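Local coordinates for protein Ac-ASP-7 (PDB 3S6S) that is of unknown function but, as a hookworm-secreted SCP/TAPS protein, probably takes part in the interaction between parasite and host, at residues Gln8-Met13 / Tyr52-Glu57; Tyr48-Asp53 / Thr115-Ser120. All coordinates share one frame; numbering follows the deposited sequence.

Interaction 1 of 2, residues Gln8-Met13 / Tyr52-Glu57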
ATOM      1  N   GLN A   8      14.383   0.652  -5.238  1.00 41.46           N
ATOM      2  CA  GLN A   8      14.395   0.617  -6.697  1.00 40.67           C
ATOM      3  C   GLN A   8      14.411   1.953  -7.438  1.00 43.30           C
ATOM      4  O   GLN A   8      14.961   2.963  -6.968  1.00 42.73           O
ATOM      5  CB  GLN A   8      13.198  -0.183  -7.210  1.00 38.56           C
ATOM      6  CG  GLN A   8      13.568  -1.439  -7.931  1.00 39.75           C
ATOM      7  CD  GLN A   8      13.994  -2.521  -6.988  1.00 41.35           C
ATOM      8  OE1 GLN A   8      13.182  -3.362  -6.591  1.00 44.76           O
ATOM      9  NE2 GLN A   8      15.270  -2.514  -6.611  1.00 45.90           N
ATOM     10  N   GLY A   9      13.784   1.917  -8.621  1.00 44.18           N
ATOM     11  CA  GLY A   9      13.753   3.031  -9.563  1.00 53.48           C
ATOM     12  C   GLY A   9      13.480   2.616 -11.013  1.00 55.13           C
ATOM     13  O   GLY A   9      13.656   1.443 -11.365  1.00 58.22           O
ATOM     14  N   SER A  10      13.028   3.547 -11.861  1.00 58.65           N
ATOM     15  CA  SER A  10      12.717   4.934 -11.485  1.00 59.87           C
ATOM     16  C   SER A  10      12.126   5.724 -12.659  1.00 58.86           C
ATOM     17  O   SER A  10      12.806   6.559 -13.264  1.00 65.30           O
ATOM     18  CB  SER A  10      13.950   5.671 -10.951  1.00 54.07           C
ATOM     19  OG  SER A  10      13.545   6.735 -10.114  1.00 55.10           O
ATOM     20  N   GLY A  11      10.852   5.480 -12.953  1.00 50.68           N
ATOM     21  CA  GLY A  11      10.040   4.597 -12.138  1.00 38.61           C
ATOM     22  C   GLY A  11       9.235   5.475 -11.208  1.00 35.57           C
ATOM     23  O   GLY A  11       8.060   5.724 -11.437  1.00 36.82           O
ATOM     24  N   CYS A  12       9.875   5.963 -10.158  1.00 34.99           N
ATOM     25  CA  CYS A  12       9.258   6.967  -9.318  1.00 34.68           C
ATOM     26  C   CYS A  12       9.194   8.296 -10.064  1.00 36.67           C
ATOM     27  O   CYS A  12      10.095   9.119  -9.952  1.00 40.05           O
ATOM     28  CB  CYS A  12      10.051   7.144  -8.024  1.00 31.55           C
ATOM     29  SG  CYS A  12       9.767   5.837  -6.835  1.00 30.48           S
ATOM     30  N   MET A  13       8.137   8.513 -10.834  1.00 36.27           N
ATOM     31  CA  MET A  13       7.970   9.820 -11.438  1.00 36.56           C
ATOM     32  C   MET A  13       6.902  10.675 -10.767  1.00 36.74           C
ATOM     33  O   MET A  13       6.907  11.904 -10.894  1.00 36.54           O
ATOM     34  CB  MET A  13       7.850   9.772 -12.973  1.00 38.54           C
ATOM     35  CG  MET A  13       6.996   8.699 -13.569  1.00 38.38           C
ATOM     36  SD  MET A  13       7.195   8.684 -15.374  1.00 47.31           S
ATOM     37  CE  MET A  13       8.113   7.154 -15.545  1.00 34.56           C
ATOM     38  N   TYR A  52       7.791   1.079  -0.542  1.00 30.05           N
ATOM     39  CA  TYR A  52       7.485   1.814  -1.761  1.00 27.23           C
ATOM     40  C   TYR A  52       8.498   1.488  -2.854  1.00 29.87           C
ATOM     41  O   TYR A  52       9.700   1.691  -2.686  1.00 32.87           O
ATOM     42  CB  TYR A  52       7.400   3.337  -1.546  1.00 33.26           C
ATOM     43  CG  TYR A  52       6.675   3.969  -2.716  1.00 28.29           C
ATOM     44  CD1 TYR A  52       5.307   4.204  -2.657  1.00 23.80           C
ATOM     45  CD2 TYR A  52       7.343   4.241  -3.906  1.00 26.89           C
ATOM     46  CE1 TYR A  52       4.628   4.729  -3.736  1.00 28.47           C
ATOM     47  CE2 TYR A  52       6.677   4.771  -4.996  1.00 26.88           C
ATOM     48  CZ  TYR A  52       5.319   5.011  -4.908  1.00 30.21           C
ATOM     49  OH  TYR A  52       4.646   5.532  -5.991  1.00 32.26           O
ATOM     50  N   ASP A  53       7.994   0.987  -3.975  1.00 27.16           N
ATOM     51  CA  ASP A  53       8.835   0.384  -5.000  1.00 28.33           C
ATOM     52  C   ASP A  53       8.568   1.044  -6.348  1.00 28.85           C
ATOM     53  O   ASP A  53       7.493   0.860  -6.935  1.00 27.16           O
ATOM     54  CB  ASP A  53       8.545  -1.119  -5.067  1.00 27.73           C
ATOM     55  CG  ASP A  53       9.359  -1.851  -6.138  1.00 32.49           C
ATOM     56  OD1 ASP A  53       9.657  -1.291  -7.220  1.00 29.27           O
ATOM     57  OD2 ASP A  53       9.684  -3.032  -5.895  1.00 38.54           O
ATOM     58  N   CYS A  54       9.563   1.792  -6.835  1.00 28.14           N
ATOM     59  CA  CYS A  54       9.458   2.548  -8.080  1.00 28.55           C
ATOM     60  C   CYS A  54       9.162   1.660  -9.271  1.00 28.71           C
ATOM     61  O   CYS A  54       8.494   2.091 -10.210  1.00 28.04           O
ATOM     62  CB  CYS A  54      10.733   3.343  -8.357  1.00 32.18           C
ATOM     63  SG  CYS A  54      11.248   4.452  -7.027  1.00 32.13           S
ATOM     64  N   GLY A  55       9.678   0.436  -9.237  1.00 27.89           N
ATOM     65  CA  GLY A  55       9.367  -0.557 -10.248  1.00 26.46           C
ATOM     66  C   GLY A  55       7.880  -0.840 -10.293  1.00 27.82           C
ATOM     67  O   GLY A  55       7.278  -0.849 -11.368  1.00 30.21           O
ATOM     68  N   LEU A  56       7.275  -1.050  -9.128  1.00 24.72           N
ATOM     69  CA  LEU A  56       5.833  -1.251  -9.073  1.00 28.45           C
ATOM     70  C   LEU A  56       5.052   0.033  -9.370  1.00 27.67           C
ATOM     71  O   LEU A  56       3.922  -0.034  -9.840  1.00 25.27           O
ATOM     72  CB  LEU A  56       5.388  -1.840  -7.735  1.00 25.69           C
ATOM     73  CG  LEU A  56       5.899  -3.240  -7.425  1.00 29.37           C
ATOM     74  CD1 LEU A  56       5.391  -3.693  -6.069  1.00 23.79           C
ATOM     75  CD2 LEU A  56       5.485  -4.212  -8.534  1.00 31.41           C
ATOM     76  N   GLU A  57       5.640   1.199  -9.104  1.00 25.64           N
ATOM     77  CA  GLU A  57       4.977   2.422  -9.531  1.00 27.06           C
ATOM     78  C   GLU A  57       4.909   2.482 -11.062  1.00 26.64           C
ATOM     79  O   GLU A  57       3.895   2.869 -11.630  1.00 31.88           O
ATOM     80  CB  GLU A  57       5.633   3.681  -8.979  1.00 26.99           C
ATOM     81  CG  GLU A  57       5.300   4.889  -9.847  1.00 28.13           C
ATOM     82  CD  GLU A  57       5.660   6.233  -9.226  1.00 31.75           C
ATOM     83  OE1 GLU A  57       5.948   6.295  -8.007  1.00 25.21           O
ATOM     84  OE2 GLU A  57       5.638   7.228  -9.978  1.00 28.77           O
TER
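Gly9 and Cys54 bring the two backbones closest, their CA atoms 4.6 Å apart, where the loop Gln8-Met13 bends round the first turn of the helix that follows strand 51-53. The loop is bonded to the helix by the Cys12-Cys54 disulfide: the SG atoms lie 2.0 Å apart, with a torsion of -85° about the S-S bond. Cys12 SG also lies at the edge of the Tyr52 ring, near its plane and 3.8 Å from CE2, a sulfur-aromatic contact. Gly9 packs on the other cysteine, its CA 3.3 Å from Cys54 CB. In the SCP/TAPS fold seen here, this pins the loop leading into helix 16-34 to a strand-to-helix junction. Asp53 is the N-cap of that helix: its OD1 accepts from Leu56 N at 3.1 Å, from above the carboxylate plane, and weakly from Gly55 N. Its OD2 is turned to Arg116 in a salt bridge, while the Gln8 side chain passes obliquely by the carboxylate. One turn on, Glu57 reaches back with an extended chain, CG anti to the backbone N (chi1 157°). Its OE2 accepts from Met13 N at 2.9 Å and from Val14 N, two donors that may offset the nearby acceptor Gly11 O, and OE1 receives the hydroxyl of Tyr52.

Interaction 2 of 2, residues Tyr48-Asp53 / Thr115-Ser120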
ATOM      1  N   TYR A  48       3.428  -6.440   7.911  1.00 33.61           N
ATOM      2  CA  TYR A  48       4.582  -5.954   7.167  1.00 32.44           C
ATOM      3  C   TYR A  48       4.284  -4.565   6.687  1.00 30.25           C
ATOM      4  O   TYR A  48       3.179  -4.304   6.244  1.00 31.62           O
ATOM      5  CB  TYR A  48       4.900  -6.869   5.982  1.00 29.81           C
ATOM      6  CG  TYR A  48       5.804  -8.001   6.395  1.00 33.59           C
ATOM      7  CD1 TYR A  48       5.349  -8.976   7.279  1.00 34.62           C
ATOM      8  CD2 TYR A  48       7.125  -8.075   5.945  1.00 31.71           C
ATOM      9  CE1 TYR A  48       6.161 -10.002   7.689  1.00 35.45           C
ATOM     10  CE2 TYR A  48       7.953  -9.107   6.354  1.00 32.80           C
ATOM     11  CZ  TYR A  48       7.456 -10.070   7.231  1.00 35.03           C
ATOM     12  OH  TYR A  48       8.241 -11.103   7.661  1.00 36.50           O
ATOM     13  N   GLY A  49       5.247  -3.660   6.813  1.00 29.58           N
ATOM     14  CA  GLY A  49       5.108  -2.354   6.199  1.00 26.67           C
ATOM     15  C   GLY A  49       5.217  -2.570   4.696  1.00 28.74           C
ATOM     16  O   GLY A  49       5.816  -3.546   4.253  1.00 28.96           O
ATOM     17  N   LEU A  50       4.634  -1.692   3.896  1.00 24.37           N
ATOM     18  CA  LEU A  50       4.831  -1.820   2.472  1.00 22.81           C
ATOM     19  C   LEU A  50       6.040  -0.994   2.058  1.00 24.92           C
ATOM     20  O   LEU A  50       6.113   0.214   2.298  1.00 22.86           O
ATOM     21  CB  LEU A  50       3.596  -1.362   1.705  1.00 24.17           C
ATOM     22  CG  LEU A  50       2.264  -2.054   1.986  1.00 23.18           C
ATOM     23  CD1 LEU A  50       1.172  -1.357   1.205  1.00 23.00           C
ATOM     24  CD2 LEU A  50       2.326  -3.529   1.612  1.00 25.35           C
ATOM     25  N   VAL A  51       7.000  -1.650   1.428  1.00 27.43           N
ATOM     26  CA  VAL A  51       8.082  -0.927   0.809  1.00 27.70           C
ATOM     27  C   VAL A  51       7.570  -0.232  -0.447  1.00 26.30           C
ATOM     28  O   VAL A  51       6.972  -0.871  -1.301  1.00 25.37           O
ATOM     29  CB  VAL A  51       9.225  -1.874   0.447  1.00 26.48           C
ATOM     30  CG1 VAL A  51      10.197  -1.184  -0.486  1.00 25.89           C
ATOM     31  CG2 VAL A  51       9.901  -2.371   1.716  1.00 25.52           C
ATOM     32  N   TYR A  52       7.791   1.079  -0.542  1.00 30.05           N
ATOM     33  CA  TYR A  52       7.485   1.814  -1.761  1.00 27.23           C
ATOM     34  C   TYR A  52       8.498   1.488  -2.854  1.00 29.87           C
ATOM     35  O   TYR A  52       9.700   1.691  -2.686  1.00 32.87           O
ATOM     36  CB  TYR A  52       7.400   3.337  -1.546  1.00 33.26           C
ATOM     37  CG  TYR A  52       6.675   3.969  -2.716  1.00 28.29           C
ATOM     38  CD1 TYR A  52       5.307   4.204  -2.657  1.00 23.80           C
ATOM     39  CD2 TYR A  52       7.343   4.241  -3.906  1.00 26.89           C
ATOM     40  CE1 TYR A  52       4.628   4.729  -3.736  1.00 28.47           C
ATOM     41  CE2 TYR A  52       6.677   4.771  -4.996  1.00 26.88           C
ATOM     42  CZ  TYR A  52       5.319   5.011  -4.908  1.00 30.21           C
ATOM     43  OH  TYR A  52       4.646   5.532  -5.991  1.00 32.26           O
ATOM     44  N   ASP A  53       7.994   0.987  -3.975  1.00 27.16           N
ATOM     45  CA  ASP A  53       8.835   0.384  -5.000  1.00 28.33           C
ATOM     46  C   ASP A  53       8.568   1.044  -6.348  1.00 28.85           C
ATOM     47  O   ASP A  53       7.493   0.860  -6.935  1.00 27.16           O
ATOM     48  CB  ASP A  53       8.545  -1.119  -5.067  1.00 27.73           C
ATOM     49  CG  ASP A  53       9.359  -1.851  -6.138  1.00 32.49           C
ATOM     50  OD1 ASP A  53       9.657  -1.291  -7.220  1.00 29.27           O
ATOM     51  OD2 ASP A  53       9.684  -3.032  -5.895  1.00 38.54           O
ATOM     52  N   THR A 115       4.161  -6.830   0.863  1.00 23.57           N
ATOM     53  CA  THR A 115       5.406  -6.273   1.390  1.00 22.17           C
ATOM     54  C   THR A 115       5.944  -5.100   0.587  1.00 27.21           C
ATOM     55  O   THR A 115       6.885  -4.423   1.029  1.00 27.05           O
ATOM     56  CB  THR A 115       6.535  -7.319   1.444  1.00 25.21           C
ATOM     57  OG1 THR A 115       7.036  -7.559   0.126  1.00 22.23           O
ATOM     58  CG2 THR A 115       6.062  -8.610   2.082  1.00 25.42           C
ATOM     59  N   ARG A 116       5.382  -4.878  -0.603  1.00 23.39           N
ATOM     60  CA  ARG A 116       5.750  -3.718  -1.394  1.00 26.06           C
ATOM     61  C   ARG A 116       4.662  -3.318  -2.376  1.00 26.42           C
ATOM     62  O   ARG A 116       3.809  -4.137  -2.745  1.00 27.34           O
ATOM     63  CB  ARG A 116       7.111  -3.893  -2.091  1.00 28.70           C
ATOM     64  CG  ARG A 116       7.279  -5.147  -2.893  1.00 30.15           C
ATOM     65  CD  ARG A 116       8.566  -5.081  -3.713  1.00 31.31           C
ATOM     66  NE  ARG A 116       9.713  -5.654  -3.018  1.00 36.08           N
ATOM     67  CZ  ARG A 116      10.970  -5.230  -3.173  1.00 40.36           C
ATOM     68  NH1 ARG A 116      11.240  -4.216  -3.993  1.00 31.64           N
ATOM     69  NH2 ARG A 116      11.957  -5.806  -2.497  1.00 37.26           N
ATOM     70  N   PHE A 117       4.691  -2.041  -2.761  1.00 20.88           N
ATOM     71  CA  PHE A 117       3.719  -1.472  -3.670  1.00 22.25           C
ATOM     72  C   PHE A 117       4.286  -0.212  -4.306  1.00 25.47           C
ATOM     73  O   PHE A 117       5.282   0.327  -3.843  1.00 28.03           O
ATOM     74  CB  PHE A 117       2.410  -1.137  -2.938  1.00 22.30           C
ATOM     75  CG  PHE A 117       2.449   0.161  -2.145  1.00 25.04           C
ATOM     76  CD1 PHE A 117       3.507   0.459  -1.294  1.00 27.33           C
ATOM     77  CD2 PHE A 117       1.413   1.079  -2.246  1.00 26.21           C
ATOM     78  CE1 PHE A 117       3.516   1.643  -0.550  1.00 23.91           C
ATOM     79  CE2 PHE A 117       1.423   2.267  -1.516  1.00 21.91           C
ATOM     80  CZ  PHE A 117       2.477   2.548  -0.668  1.00 24.33           C
ATOM     81  N   GLY A 118       3.623   0.253  -5.355  1.00 23.18           N
ATOM     82  CA  GLY A 118       3.896   1.531  -5.965  1.00 23.74           C
ATOM     83  C   GLY A 118       2.623   2.048  -6.624  1.00 26.16           C
ATOM     84  O   GLY A 118       1.733   1.262  -6.970  1.00 22.73           O
ATOM     85  N   CYS A 119       2.523   3.369  -6.791  1.00 24.96           N
ATOM     86  CA  CYS A 119       1.318   3.953  -7.372  1.00 27.86           C
ATOM     87  C   CYS A 119       1.649   4.971  -8.448  1.00 28.69           C
ATOM     88  O   CYS A 119       2.737   5.537  -8.480  1.00 27.93           O
ATOM     89  CB  CYS A 119       0.459   4.613  -6.293  1.00 24.44           C
ATOM     90  SG  CYS A 119       0.273   3.616  -4.801  1.00 27.86           S
ATOM     91  N   SER A 120       0.695   5.203  -9.328  1.00 26.10           N
ATOM     92  CA  SER A 120       0.854   6.234 -10.327  1.00 28.84           C
ATOM     93  C   SER A 120      -0.501   6.851 -10.561  1.00 28.78           C
ATOM     94  O   SER A 120      -1.527   6.227 -10.291  1.00 29.64           O
ATOM     95  CB  SER A 120       1.411   5.648 -11.621  1.00 29.75           C
ATOM     96  OG  SER A 120       1.557   6.662 -12.595  1.00 28.69           O
TER
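The central sheet of this SCP/TAPS domain contains a short parallel ladder in which Val51 pairs with Arg116 and Tyr52 with Phe117. Its rungs are Val51 N to Thr115 O at 2.8 Å, Phe117 N to Val51 O at 3.0 Å and Asp53 N to Phe117 O at 2.8 Å. The strand axes nevertheless diverge by 47°, which fits a ladder of only two bridges. On the sheet face that carries Tyr52 and Phe117, the rings meet edge-to-face: the edge of Tyr52 points toward the face of Phe117, with centroids 5.3 Å apart and planes at 75°. With CG between the backbone N and the carbonyl carbon (chi1 79°), the Phe117 ring is set beside the Leu50 side chain, whose CD1 lies over its face, 4.0 Å from the centroid, a CH-pi contact. His26 of helix 16-34 also meets this ring. Gly118 lays its CA over one face of the Tyr52 ring, where Phe117 O lies too. At the far end of that ring, Tyr52 OH accepts a nearly straight bond from Cys119 N at 3.1 Å. On the other face, Val51 CB packs against Arg116 CB, and the arginine chain bends at chi3 to bring NH1 2.7 Å from Asp53 OD2. The carboxylate is met from above its plane, whereas the oxygen lies close to the guanidinium plane; Asn7 OD1 is a second acceptor for NH1. Since the Tyr52 hydroxyl also donates to Glu57, it is engaged as donor and acceptor at once, which would fix its rotation, and the salt bridge pairs the charge of Arg116 with a buried carboxylate.

Overall arrangement
Interactions 1 and 2, with centres about 9 Å apart, share Tyr52 and Asp53, so strand 51-53 serves both. In the mixed sheet it runs between strands 6-7 and 116-123, parallel to each. Interaction 1 joins the loop after strand 6-7 to the start of helix 54-65; interaction 2 joins strand 51-53 to strand 116-123, much later in the chain and nearer the centre of the molecule. They also touch directly: Leu56 CD1 packs 3.7 Å from Phe117 CA. The N-terminal loop, held by its disulfide, is thus tied through one short strand to the sheet interior, where another disulfide joins Cys119 to Cys138.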